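Local coordinates for signal recognition 54 kDa protein (PDB 3DM5) that belongs to the SRP54 family of the signal recognition particle, joining a helical bundle, a P-loop domain that holds guanosine-5'-diphosphate here, and a helical C-terminal domain, at residues A[8-13]-A[37-42]; A[26-31]-A[58-63]; A[133-136]-A[142-145]; A[244-249]-A[260-265]; A[393-398]-A[407-412]. One frame throughout, in Å; residues are numbered along the deposited sequence.

Contact 1: residues A[8-13]-A[37-42]; sequences KALANT and RALIQA
A9 and A38 face each other where two helices of the N-terminal bundle run nearly antiparallel. Their methyls meet obliquely, A9 CB lying 3.8 Å from A38 CB, and the same pair marks the closest backbone level, with the A9 CA and A38 CA atoms 6.0 Å apart. The local axes come to 9.8 Å, at 169° between their directions, and at this level the two alanines touch directly. Next to this tight spot the packing relaxes. L10 starts off to the flank, but with CG anti to its own carbonyl carbon (chi1 -68°) it swings one methyl back inward: L10 CD2 sits 4.3 Å from A38 CB and 4.4 Å from L39 CD1. That side is buried, and its contacts across the helices are apolar; the T13 hydroxyl there bonds back to L10 O. The other side, beyond A9, is the watery one: K8, N12 and Q41 are exposed and do not bridge the two helices. R37 turns outward as well, to a salt bridge with D34 one turn back on its own helix. Further round, I40 packs on I40 of the second subunit. Among the neighbours, L39 rests on V49 and L52 of helix 46-62, L10 touches I35 of helix 25-41 and L294 in a loop, and L6, a turn before L10 on helix 5-19, covers A38.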
# COMPACT_ATOMS: atom_id res chain seq x y z
N LYS A 8 7.85 12.41 1.35
CA LYS A 8 7.65 12.12 -0.07
C LYS A 8 6.44 12.84 -0.61
O LYS A 8 6.49 13.41 -1.68
CB LYS A 8 7.46 10.62 -0.31
CG LYS A 8 8.72 9.79 -0.34
CD LYS A 8 8.36 8.32 -0.46
CE LYS A 8 7.03 8.16 -1.21
NZ LYS A 8 6.82 6.81 -1.81
N ALA A 9 5.34 12.81 0.13
CA ALA A 9 4.12 13.43 -0.35
C ALA A 9 4.25 14.96 -0.47
O ALA A 9 3.77 15.57 -1.44
CB ALA A 9 2.95 13.05 0.55
N LEU A 10 4.88 15.59 0.51
CA LEU A 10 5.06 17.03 0.43
C LEU A 10 5.99 17.43 -0.73
O LEU A 10 5.65 18.27 -1.57
CB LEU A 10 5.51 17.60 1.77
CG LEU A 10 4.42 17.48 2.84
CD1 LEU A 10 5.02 17.52 4.24
CD2 LEU A 10 3.30 18.54 2.68
N ALA A 11 7.14 16.79 -0.80
CA ALA A 11 8.08 17.02 -1.89
C ALA A 11 7.44 16.88 -3.28
O ALA A 11 7.81 17.59 -4.22
CB ALA A 11 9.26 16.08 -1.75
N ASN A 12 6.49 15.96 -3.42
CA ASN A 12 5.88 15.71 -4.72
C ASN A 12 4.98 16.83 -5.19
O ASN A 12 4.85 17.09 -6.39
CB ASN A 12 5.13 14.38 -4.73
CG ASN A 12 6.07 13.19 -4.78
OD1 ASN A 12 7.26 13.33 -5.08
ND2 ASN A 12 5.55 12.02 -4.46
N THR A 13 4.35 17.51 -4.25
CA THR A 13 3.51 18.64 -4.60
C THR A 13 4.40 19.75 -5.11
O THR A 13 4.00 20.51 -5.98
CB THR A 13 2.68 19.12 -3.40
OG1 THR A 13 3.51 19.89 -2.53
CG2 THR A 13 2.09 17.93 -2.66
N ARG A 37 -4.29 16.64 2.12
CA ARG A 37 -4.30 15.18 2.17
C ARG A 37 -3.07 14.61 2.86
O ARG A 37 -3.18 13.69 3.68
CB ARG A 37 -4.49 14.57 0.78
CG ARG A 37 -5.95 14.26 0.44
CD ARG A 37 -6.15 13.62 -0.95
NE ARG A 37 -6.51 14.62 -1.96
CZ ARG A 37 -5.70 15.06 -2.93
NH1 ARG A 37 -4.46 14.59 -3.02
NH2 ARG A 37 -6.14 15.97 -3.79
N ALA A 38 -1.90 15.15 2.54
CA ALA A 38 -0.67 14.64 3.13
C ALA A 38 -0.69 14.89 4.62
O ALA A 38 -0.47 13.98 5.41
CB ALA A 38 0.55 15.27 2.49
N LEU A 39 -0.97 16.14 5.00
CA LEU A 39 -1.06 16.56 6.40
C LEU A 39 -2.06 15.75 7.22
O LEU A 39 -1.69 15.20 8.27
CB LEU A 39 -1.37 18.06 6.52
CG LEU A 39 -0.21 19.02 6.82
CD1 LEU A 39 1.16 18.45 6.48
CD2 LEU A 39 -0.42 20.36 6.17
N ILE A 40 -3.30 15.67 6.75
CA ILE A 40 -4.36 14.95 7.47
C ILE A 40 -3.99 13.49 7.71
O ILE A 40 -4.31 12.90 8.74
CB ILE A 40 -5.70 14.97 6.71
CG1 ILE A 40 -6.27 16.39 6.63
CG2 ILE A 40 -6.70 14.08 7.40
CD1 ILE A 40 -6.71 16.92 7.94
N GLN A 41 -3.30 12.92 6.73
CA GLN A 41 -2.89 11.53 6.78
C GLN A 41 -1.81 11.29 7.83
O GLN A 41 -1.67 10.18 8.32
CB GLN A 41 -2.39 11.10 5.40
CG GLN A 41 -2.22 9.61 5.25
CD GLN A 41 -2.14 9.19 3.80
OE1 GLN A 41 -1.29 9.68 3.04
NE2 GLN A 41 -3.01 8.27 3.41
N ALA A 42 -1.06 12.33 8.18
CA ALA A 42 -0.02 12.25 9.20
C ALA A 42 -0.59 12.68 10.56
O ALA A 42 0.15 12.95 11.51
CB ALA A 42 1.18 13.10 8.82

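Contact 2: residues A[26-31]-A[58-63]; sequences ALIKEL and RRALEE
I28 meets A60 and L61 across a helical hairpin, helix 25-41 followed by helix 46-62, in the four-helix bundle at the N-terminal end of this SRP54 protein. The closest backbone level pairs I28 with A60, their CA atoms 7.2 Å apart. With CG2 anti to the backbone N and CG1 beside it (chi1 -47°), I28 offers both branches to the second helix. Walking along 58-63, R58 comes first and points away from I28. E62 OE2 stands above one face of its guanidinium, toward the rim, 3.7 Å from R58 NE, a long charge pair in which no N-H is aimed at the oxygen. R59 leaves on another side, toward helix 71-86, where its terminal nitrogens form salt bridges to E81 and E82. A60 turns inward: its methyl, A60 CB, faces two branches of the isoleucine, 3.9 Å from I28 CD1 and 3.9 Å from I28 CG2. L61 sets out along the margin, yet its end returns, and L61 CD1 settles 3.6 Å from I28 CG1, the two side chains lying alongside and pointing opposite ways. I75 of helix 71-86 completes this apolar patch by touching both I28 and A60, while L61 is exposed at its edge. E63, the last residue of the segment and less surely placed, turns its carboxylate to R59: as modelled, R59 NE donates to the syn side of E63 OE2 over 3.1 Å, the N-H...O angle 160°.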
# COMPACT_ATOMS: atom_id res chain seq x y z
N ALA A 26 -5.95 26.93 -10.84
CA ALA A 26 -6.25 25.50 -10.74
C ALA A 26 -5.07 24.69 -10.19
O ALA A 26 -5.25 23.69 -9.49
CB ALA A 26 -6.70 24.96 -12.11
N LEU A 27 -3.87 25.14 -10.53
CA LEU A 27 -2.64 24.52 -10.07
C LEU A 27 -2.56 24.65 -8.56
O LEU A 27 -2.33 23.68 -7.86
CB LEU A 27 -1.43 25.21 -10.69
CG LEU A 27 -0.12 24.51 -10.37
CD1 LEU A 27 -0.19 23.07 -10.85
CD2 LEU A 27 1.06 25.23 -10.99
N ILE A 28 -2.75 25.88 -8.09
CA ILE A 28 -2.76 26.18 -6.67
C ILE A 28 -3.76 25.29 -5.93
O ILE A 28 -3.39 24.57 -5.00
CB ILE A 28 -3.16 27.66 -6.41
CG1 ILE A 28 -2.40 28.63 -7.32
CG2 ILE A 28 -2.99 28.01 -4.95
CD1 ILE A 28 -0.94 28.61 -7.16
N LYS A 29 -5.02 25.34 -6.35
CA LYS A 29 -6.09 24.64 -5.65
C LYS A 29 -5.74 23.16 -5.49
O LYS A 29 -6.06 22.55 -4.48
CB LYS A 29 -7.45 24.83 -6.35
N GLU A 30 -5.04 22.61 -6.47
CA GLU A 30 -4.59 21.22 -6.41
C GLU A 30 -3.44 21.01 -5.44
O GLU A 30 -3.34 19.98 -4.76
CB GLU A 30 -4.15 20.74 -7.78
CG GLU A 30 -3.33 19.46 -7.70
CD GLU A 30 -2.90 18.94 -9.05
OE1 GLU A 30 -3.16 19.63 -10.07
OE2 GLU A 30 -2.31 17.84 -9.10
N LEU A 31 -2.53 21.98 -5.43
CA LEU A 31 -1.43 21.99 -4.50
C LEU A 31 -1.98 21.98 -3.08
O LEU A 31 -1.61 21.14 -2.25
CB LEU A 31 -0.58 23.24 -4.71
CG LEU A 31 0.42 23.56 -3.59
CD1 LEU A 31 1.65 22.64 -3.63
CD2 LEU A 31 0.81 25.03 -3.66
N ARG A 58 -3.95 31.69 -0.13
CA ARG A 58 -4.05 33.14 -0.17
C ARG A 58 -2.76 33.78 -0.68
O ARG A 58 -2.78 34.50 -1.68
CB ARG A 58 -4.43 33.65 1.22
CG ARG A 58 -4.38 35.16 1.42
CD ARG A 58 -4.42 35.48 2.91
NE ARG A 58 -3.69 36.70 3.25
CZ ARG A 58 -2.38 36.87 3.07
NH1 ARG A 58 -1.65 35.91 2.51
NH2 ARG A 58 -1.80 38.01 3.41
N ARG A 59 -1.65 33.52 -0.01
CA ARG A 59 -0.36 34.06 -0.45
C ARG A 59 -0.03 33.73 -1.91
O ARG A 59 0.53 34.55 -2.62
CB ARG A 59 0.78 33.59 0.47
CG ARG A 59 0.68 34.07 1.91
CD ARG A 59 1.97 33.82 2.68
NE ARG A 59 3.12 34.39 1.99
CZ ARG A 59 4.39 34.07 2.24
NH1 ARG A 59 4.68 33.18 3.17
NH2 ARG A 59 5.37 34.64 1.56
N ALA A 60 -0.36 32.52 -2.35
CA ALA A 60 -0.05 32.13 -3.73
C ALA A 60 -0.89 32.92 -4.71
O ALA A 60 -0.35 33.53 -5.63
CB ALA A 60 -0.28 30.63 -3.93
N LEU A 61 -2.20 32.91 -4.50
CA LEU A 61 -3.16 33.64 -5.33
C LEU A 61 -2.90 35.14 -5.48
O LEU A 61 -2.99 35.68 -6.58
CB LEU A 61 -4.58 33.43 -4.80
CG LEU A 61 -5.41 32.33 -5.46
CD1 LEU A 61 -4.53 31.27 -6.11
CD2 LEU A 61 -6.38 31.72 -4.46
N GLU A 62 -2.59 35.82 -4.38
CA GLU A 62 -2.55 37.28 -4.40
C GLU A 62 -1.20 37.92 -4.10
O GLU A 62 -1.14 39.05 -3.63
CB GLU A 62 -3.62 37.83 -3.45
CG GLU A 62 -3.30 37.63 -1.97
CD GLU A 62 -4.50 37.88 -1.08
OE1 GLU A 62 -5.62 37.49 -1.46
OE2 GLU A 62 -4.32 38.46 0.02
N GLU A 63 -0.11 37.21 -4.37
CA GLU A 63 1.21 37.74 -4.04
C GLU A 63 2.08 37.74 -5.28
O GLU A 63 2.22 36.73 -5.97
CB GLU A 63 1.86 36.91 -2.93
CG GLU A 63 2.66 37.71 -1.92
CD GLU A 63 3.08 36.87 -0.74
OE1 GLU A 63 4.07 36.11 -0.89
OE2 GLU A 63 2.45 36.96 0.34

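Contact 3: residues A[133-136]-A[142-145]; sequences VVCS and GAYH. With SO4 (sulfate ion), chain E.
C135 holds SG anti to its own backbone N (chi1 170°), which carries the sulfur off the strand and onto the first turn of helix 142-151. There it lies over the backbone of Y144, SG 3.6 Å from Y144 N, and beside two side-chain carbons, 4.0 Å from Y144 CB and 4.1 Å from A143 CB. Y144 also has its CG anti to the backbone N (chi1 166°), and its CD2 comes to sit over the centre of the H145 ring. This is the start of the helical crossover in the beta-alpha-beta unit 131-135, 142-151, 157-159 of the P-loop domain, and L147 continues the cover of C135 one turn on. H145 leaves the helix away from the strand, and its ring meets H145 of the third subunit. At its ring edge, H145 NE2 donates to O3 of a sulfate ion over 3.1 Å; R148 of the third subunit holds the same sulfate, which probably came from the crystallisation liquor. H145 ND1 is hydrogen-bonded to H145 ND1 of that subunit. Such a nitrogen pair needs a proton on one partner; were it on this ring, already a donor through NE2, the imidazole would be cationic, a state the sulfate would probably stabilise.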
# COMPACT_ATOMS: atom_id res chain seq x y z
N VAL A 133 23.86 11.67 35.28
CA VAL A 133 22.42 11.52 35.29
C VAL A 133 22.02 11.04 36.66
O VAL A 133 22.74 10.28 37.31
CB VAL A 133 21.85 10.57 34.16
CG1 VAL A 133 22.83 10.43 32.99
CG2 VAL A 133 21.47 9.20 34.71
N VAL A 134 20.86 11.51 37.08
CA VAL A 134 20.30 11.17 38.37
C VAL A 134 18.99 10.49 38.07
O VAL A 134 18.11 11.09 37.46
CB VAL A 134 19.98 12.45 39.18
CG1 VAL A 134 19.13 12.11 40.44
CG2 VAL A 134 21.25 13.16 39.55
N CYS A 135 18.86 9.25 38.51
CA CYS A 135 17.63 8.51 38.29
C CYS A 135 16.72 8.57 39.52
O CYS A 135 16.92 7.81 40.47
CB CYS A 135 17.94 7.07 37.92
SG CYS A 135 16.52 5.98 37.90
N SER A 136 15.73 9.46 39.51
CA SER A 136 14.81 9.54 40.62
C SER A 136 13.46 8.91 40.27
O SER A 136 12.43 9.29 40.81
CB SER A 136 14.64 11.00 41.09
OG SER A 136 14.06 11.81 40.09
N GLY A 142 13.48 -0.29 37.83
CA GLY A 142 14.26 -0.94 36.79
C GLY A 142 14.98 0.08 35.91
O GLY A 142 15.93 -0.26 35.19
N ALA A 143 14.54 1.33 35.99
CA ALA A 143 15.09 2.42 35.19
C ALA A 143 16.53 2.71 35.56
O ALA A 143 17.32 3.12 34.71
CB ALA A 143 14.25 3.67 35.35
N TYR A 144 16.87 2.54 36.84
CA TYR A 144 18.25 2.77 37.23
C TYR A 144 19.15 1.83 36.42
O TYR A 144 20.13 2.26 35.81
CB TYR A 144 18.46 2.58 38.74
CG TYR A 144 19.92 2.48 39.11
CD1 TYR A 144 20.73 3.61 39.11
CD2 TYR A 144 20.51 1.25 39.39
CE1 TYR A 144 22.08 3.53 39.41
CE2 TYR A 144 21.85 1.15 39.70
CZ TYR A 144 22.63 2.29 39.71
OH TYR A 144 23.97 2.20 40.01
N HIS A 145 18.78 0.55 36.37
CA HIS A 145 19.57 -0.43 35.62
C HIS A 145 19.55 -0.24 34.12
O HIS A 145 20.59 -0.40 33.48
CB HIS A 145 19.17 -1.84 36.00
CG HIS A 145 19.73 -2.27 37.32
ND1 HIS A 145 21.09 -2.33 37.56
CD2 HIS A 145 19.11 -2.63 38.47
CE1 HIS A 145 21.28 -2.72 38.81
NE2 HIS A 145 20.11 -2.91 39.39
S SO4 E . 21.93 -2.92 42.89
O1 SO4 E . 22.05 -3.94 43.94
O2 SO4 E . 22.77 -3.32 41.77
O3 SO4 E . 20.52 -2.81 42.49
O4 SO4 E . 22.37 -1.62 43.38

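Contact 4: residues A[244-249]-A[260-265]; sequences IIVTKL and SAVAAT. With GDP (guanosine-5'-diphosphate), chain J.
The backbone from I244 to T247 is an extended strand, and it passes the helical turn of 255-263 that carries V262 with the I244 CA and V262 CA atoms 8.1 Å apart. After T247 the strand gives way to a left-handed helical residue, K248 (phi/psi 60/40), which bends the chain and places its N-H near the base. The contact is the strand-to-helix packing of a beta-alpha-beta unit, with I244 and V246 on the same face of the strand. V262 CG1 lies 4.0 Å from I244 CG1, the two side chains passing flank to flank, while its second branch, V262 CG2, lies 4.4 Å from V246 CG2. I220 and I269 on the flanking strands close round V262. Just past the end of the strand, K248 N donates to GDP O6 over 3.0 Å, with an N-H...O angle of 150°. The lysine chain, extended beyond CG, runs along the face of the base, K248 CG 3.5 Å from GDP C5, until NZ is hydrogen-bonded to G110 O. T247 to D250 read Thr-Lys-Leu-Asp, matching the guanine-recognition motif of P-loop GTPase-family domains, and D250 is itself bonded to GDP. A backbone N-H aimed at O6 needs an acceptor there; guanine presents a carbonyl, whereas adenine would present an amino group.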
# COMPACT_ATOMS: atom_id res chain seq x y z
N ILE A 244 10.34 20.64 25.01
CA ILE A 244 9.78 19.35 24.63
C ILE A 244 10.77 18.55 23.79
O ILE A 244 11.44 19.11 22.92
CB ILE A 244 8.50 19.56 23.76
CG1 ILE A 244 7.58 20.61 24.38
CG2 ILE A 244 7.76 18.24 23.50
CD1 ILE A 244 6.78 20.09 25.52
N ILE A 245 10.86 17.26 24.07
CA ILE A 245 11.46 16.34 23.13
C ILE A 245 10.37 15.40 22.65
O ILE A 245 9.61 14.85 23.45
CB ILE A 245 12.61 15.54 23.73
CG1 ILE A 245 13.80 16.46 23.98
CG2 ILE A 245 13.01 14.39 22.79
CD1 ILE A 245 14.87 15.86 24.90
N VAL A 246 10.28 15.24 21.34
CA VAL A 246 9.29 14.35 20.74
C VAL A 246 9.98 13.09 20.26
O VAL A 246 10.93 13.16 19.47
CB VAL A 246 8.59 15.05 19.58
CG1 VAL A 246 7.59 14.12 18.93
CG2 VAL A 246 7.90 16.31 20.09
N THR A 247 9.54 11.93 20.76
CA THR A 247 10.23 10.68 20.44
C THR A 247 9.50 9.87 19.36
O THR A 247 8.36 10.18 19.02
CB THR A 247 10.37 9.77 21.66
OG1 THR A 247 9.06 9.51 22.19
CG2 THR A 247 11.25 10.40 22.70
N LYS A 248 10.18 8.83 18.87
CA LYS A 248 9.57 7.84 18.01
C LYS A 248 9.01 8.47 16.74
O LYS A 248 7.92 8.10 16.29
CB LYS A 248 8.47 7.10 18.77
CG LYS A 248 8.95 6.47 20.04
CD LYS A 248 7.82 5.78 20.80
CE LYS A 248 8.35 5.04 22.04
NZ LYS A 248 7.25 4.44 22.87
N LEU A 249 9.74 9.43 16.17
CA LEU A 249 9.30 10.01 14.91
C LEU A 249 9.62 9.05 13.74
O LEU A 249 9.00 9.10 12.67
CB LEU A 249 9.92 11.40 14.69
CG LEU A 249 9.37 12.57 15.52
CD1 LEU A 249 9.73 13.85 14.84
CD2 LEU A 249 7.89 12.51 15.69
N SER A 260 3.44 19.28 14.71
CA SER A 260 2.59 20.41 14.39
C SER A 260 1.72 20.76 15.61
O SER A 260 1.44 21.93 15.89
CB SER A 260 1.72 20.09 13.17
OG SER A 260 0.94 18.93 13.41
N ALA A 261 1.34 19.73 16.35
CA ALA A 261 0.50 19.90 17.53
C ALA A 261 1.24 20.64 18.66
O ALA A 261 0.72 21.60 19.23
CB ALA A 261 0.01 18.56 18.01
N VAL A 262 2.44 20.17 18.97
CA VAL A 262 3.31 20.78 19.96
C VAL A 262 3.70 22.19 19.55
O VAL A 262 3.75 23.09 20.38
CB VAL A 262 4.60 19.94 20.20
CG1 VAL A 262 5.63 20.77 20.94
CG2 VAL A 262 4.29 18.68 20.99
N ALA A 263 3.95 22.40 18.26
CA ALA A 263 4.35 23.72 17.82
C ALA A 263 3.18 24.73 17.90
O ALA A 263 3.38 25.95 18.02
CB ALA A 263 4.93 23.66 16.42
N ALA A 264 1.96 24.21 17.84
CA ALA A 264 0.78 25.05 17.85
C ALA A 264 0.65 25.59 19.26
O ALA A 264 -0.12 26.50 19.56
CB ALA A 264 -0.43 24.24 17.50
N THR A 265 1.44 25.00 20.12
CA THR A 265 1.27 25.21 21.53
C THR A 265 2.17 26.36 21.98
O THR A 265 1.92 26.98 23.01
CB THR A 265 1.66 23.93 22.23
OG1 THR A 265 0.53 23.42 22.95
CG2 THR A 265 2.89 24.15 23.10
PB GDP J . 9.88 4.80 29.34
O1B GDP J . 9.14 5.60 28.32
O2B GDP J . 8.88 4.13 30.24
O3B GDP J . 10.81 5.71 30.12
O3A GDP J . 10.66 3.55 28.67
PA GDP J . 11.71 3.58 27.46
O1A GDP J . 12.43 2.27 27.35
O2A GDP J . 12.69 4.71 27.57
O5' GDP J . 10.74 3.71 26.18
C5' GDP J . 9.86 2.62 25.94
C4' GDP J . 10.07 2.05 24.53
O4' GDP J . 10.12 3.06 23.49
C3' GDP J . 11.37 1.27 24.45
O3' GDP J . 11.05 0.07 23.75
C2' GDP J . 12.29 2.17 23.64
O2' GDP J . 13.18 1.44 22.83
C1' GDP J . 11.33 2.88 22.73
N9 GDP J . 11.80 4.19 22.25
C8 GDP J . 12.16 5.27 22.96
N7 GDP J . 12.49 6.30 22.12
C5 GDP J . 12.33 5.86 20.86
C6 GDP J . 12.49 6.39 19.48
O6 GDP J . 12.87 7.57 19.26
N1 GDP J . 12.22 5.57 18.46
C2 GDP J . 11.80 4.30 18.64
N2 GDP J . 11.55 3.54 17.55
N3 GDP J . 11.62 3.75 19.85
C4 GDP J . 11.87 4.47 20.96

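Contact 5: residues A[393-398]-A[407-412]; sequences INYSRI and TSTKDV
A helix-turn-helix arrangement in the C-terminal domain brings I398, on helix 395-405, against V412 and T409 at the start of helix 409-427. The closest approach is made by I398 CG2, 3.5 Å from V412 CG1 and 4.1 Å from T409 CB; the I398 and V412 side chains overlap along their lengths, headed in opposite senses. At the exposed margin Y395, its ring carried out by a CG anti to the backbone N (chi1 -173°), crosses T409 at about a right angle, and its hydroxyl OH stops 4.0 Å from T409 OG1. Both helices are capped by side chains. N394 OD1 accepts from R397 N at 3.0 Å, nearly in line with its carbonyl bond, and takes the S396 hydroxyl from above its amide plane. S408 and D411 form a capping box: S408 OG receives D411 N at 2.9 Å in an almost straight bond, while the return bond from S408 N to D411 OD2 is weak. These caps close the start of each helix. Around them, V412 also touches I401 and A402 of the first helix and I378 of helix 369-379, I398 reaches L416 of the second, and R397 forms a salt bridge with E385 on helix 384-388.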
# COMPACT_ATOMS: atom_id res chain seq x y z
N ILE A 393 14.91 1.42 -47.10
CA ILE A 393 14.11 2.60 -47.44
C ILE A 393 14.31 3.05 -48.90
O ILE A 393 15.12 3.93 -49.17
CB ILE A 393 14.35 3.79 -46.49
CG1 ILE A 393 14.13 3.38 -45.03
CG2 ILE A 393 13.45 4.97 -46.87
CD1 ILE A 393 14.24 4.53 -44.01
N ASN A 394 13.57 2.44 -49.81
CA ASN A 394 13.63 2.80 -51.22
C ASN A 394 12.95 4.14 -51.49
O ASN A 394 12.67 4.89 -50.56
CB ASN A 394 13.04 1.69 -52.08
CG ASN A 394 11.58 1.43 -51.78
OD1 ASN A 394 10.79 2.37 -51.60
ND2 ASN A 394 11.21 0.15 -51.75
N TYR A 395 12.66 4.45 -52.75
CA TYR A 395 12.12 5.77 -53.06
C TYR A 395 10.62 5.91 -52.79
O TYR A 395 10.19 6.94 -52.29
CB TYR A 395 12.46 6.25 -54.48
CG TYR A 395 12.02 7.69 -54.68
CD1 TYR A 395 12.67 8.73 -54.02
CD2 TYR A 395 10.93 8.00 -55.49
CE1 TYR A 395 12.25 10.04 -54.18
CE2 TYR A 395 10.51 9.32 -55.65
CZ TYR A 395 11.18 10.34 -54.99
OH TYR A 395 10.79 11.65 -55.13
N SER A 396 9.82 4.89 -53.12
CA SER A 396 8.38 4.99 -52.89
C SER A 396 8.09 5.10 -51.39
O SER A 396 7.15 5.77 -50.97
CB SER A 396 7.62 3.82 -53.51
OG SER A 396 8.18 2.59 -53.11
N ARG A 397 8.92 4.43 -50.59
CA ARG A 397 8.86 4.52 -49.14
C ARG A 397 9.11 5.95 -48.68
O ARG A 397 8.37 6.49 -47.85
CB ARG A 397 9.89 3.59 -48.51
CG ARG A 397 9.47 2.13 -48.48
CD ARG A 397 10.52 1.31 -47.76
NE ARG A 397 9.92 0.30 -46.89
CZ ARG A 397 9.43 -0.85 -47.32
NH1 ARG A 397 9.46 -1.15 -48.61
NH2 ARG A 397 8.90 -1.71 -46.45
N ILE A 398 10.14 6.57 -49.25
CA ILE A 398 10.47 7.96 -48.95
C ILE A 398 9.30 8.90 -49.25
O ILE A 398 9.03 9.83 -48.50
CB ILE A 398 11.70 8.43 -49.73
CG1 ILE A 398 12.95 7.75 -49.20
CG2 ILE A 398 11.85 9.94 -49.63
CD1 ILE A 398 14.23 8.35 -49.71
N THR A 407 6.06 16.50 -44.58
CA THR A 407 7.28 17.18 -44.97
C THR A 407 7.54 16.86 -46.43
O THR A 407 6.65 16.36 -47.12
CB THR A 407 8.48 16.75 -44.10
OG1 THR A 407 8.85 15.40 -44.42
CG2 THR A 407 8.14 16.83 -42.62
N SER A 408 8.75 17.15 -46.91
CA SER A 408 9.09 16.92 -48.31
C SER A 408 9.97 15.69 -48.46
O SER A 408 10.56 15.22 -47.50
CB SER A 408 9.84 18.12 -48.87
OG SER A 408 11.22 18.04 -48.53
N THR A 409 10.07 15.18 -49.68
CA THR A 409 10.99 14.09 -49.96
C THR A 409 12.41 14.59 -49.79
O THR A 409 13.35 13.82 -49.59
CB THR A 409 10.80 13.50 -51.37
OG1 THR A 409 11.14 14.49 -52.35
CG2 THR A 409 9.37 13.05 -51.58
N LYS A 410 12.58 15.91 -49.88
CA LYS A 410 13.90 16.49 -49.69
C LYS A 410 14.32 16.30 -48.24
O LYS A 410 15.35 15.69 -47.96
CB LYS A 410 13.90 17.97 -50.06
N ASP A 411 13.50 16.80 -47.32
CA ASP A 411 13.73 16.63 -45.89
C ASP A 411 14.05 15.17 -45.54
O ASP A 411 14.99 14.89 -44.79
CB ASP A 411 12.50 17.09 -45.10
CG ASP A 411 12.33 18.59 -45.12
OD1 ASP A 411 13.29 19.31 -44.76
OD2 ASP A 411 11.22 19.06 -45.46
N VAL A 412 13.27 14.25 -46.10
CA VAL A 412 13.45 12.83 -45.81
C VAL A 412 14.84 12.34 -46.23
O VAL A 412 15.50 11.63 -45.47
CB VAL A 412 12.36 11.96 -46.48
CG1 VAL A 412 12.66 10.49 -46.27
CG2 VAL A 412 10.99 12.32 -45.92

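In the fold
Contacts 1 and 2 lie in one helical bundle and share helix 25-41; their centres are 17 Å apart, and they touch where T13 OG1 of contact 1 comes 3.5 Å from L31 CD1 of contact 2. Contact 4 belongs to the neighbouring P-loop domain, yet its nearest atoms are only about 6 Å from contact 1. Contacts 3 and 4 both pack a helix on the same sheet, with centres 25 Å apart. Contact 4 supplies K248 to the guanosine-5'-diphosphate, whereas in contact 3 the side chain of A143 stays about 7 Å from it. Contact 5 stands apart in the C-terminal domain, its centre 52 Å from that of contact 1 and 86 Å from that of contact 3.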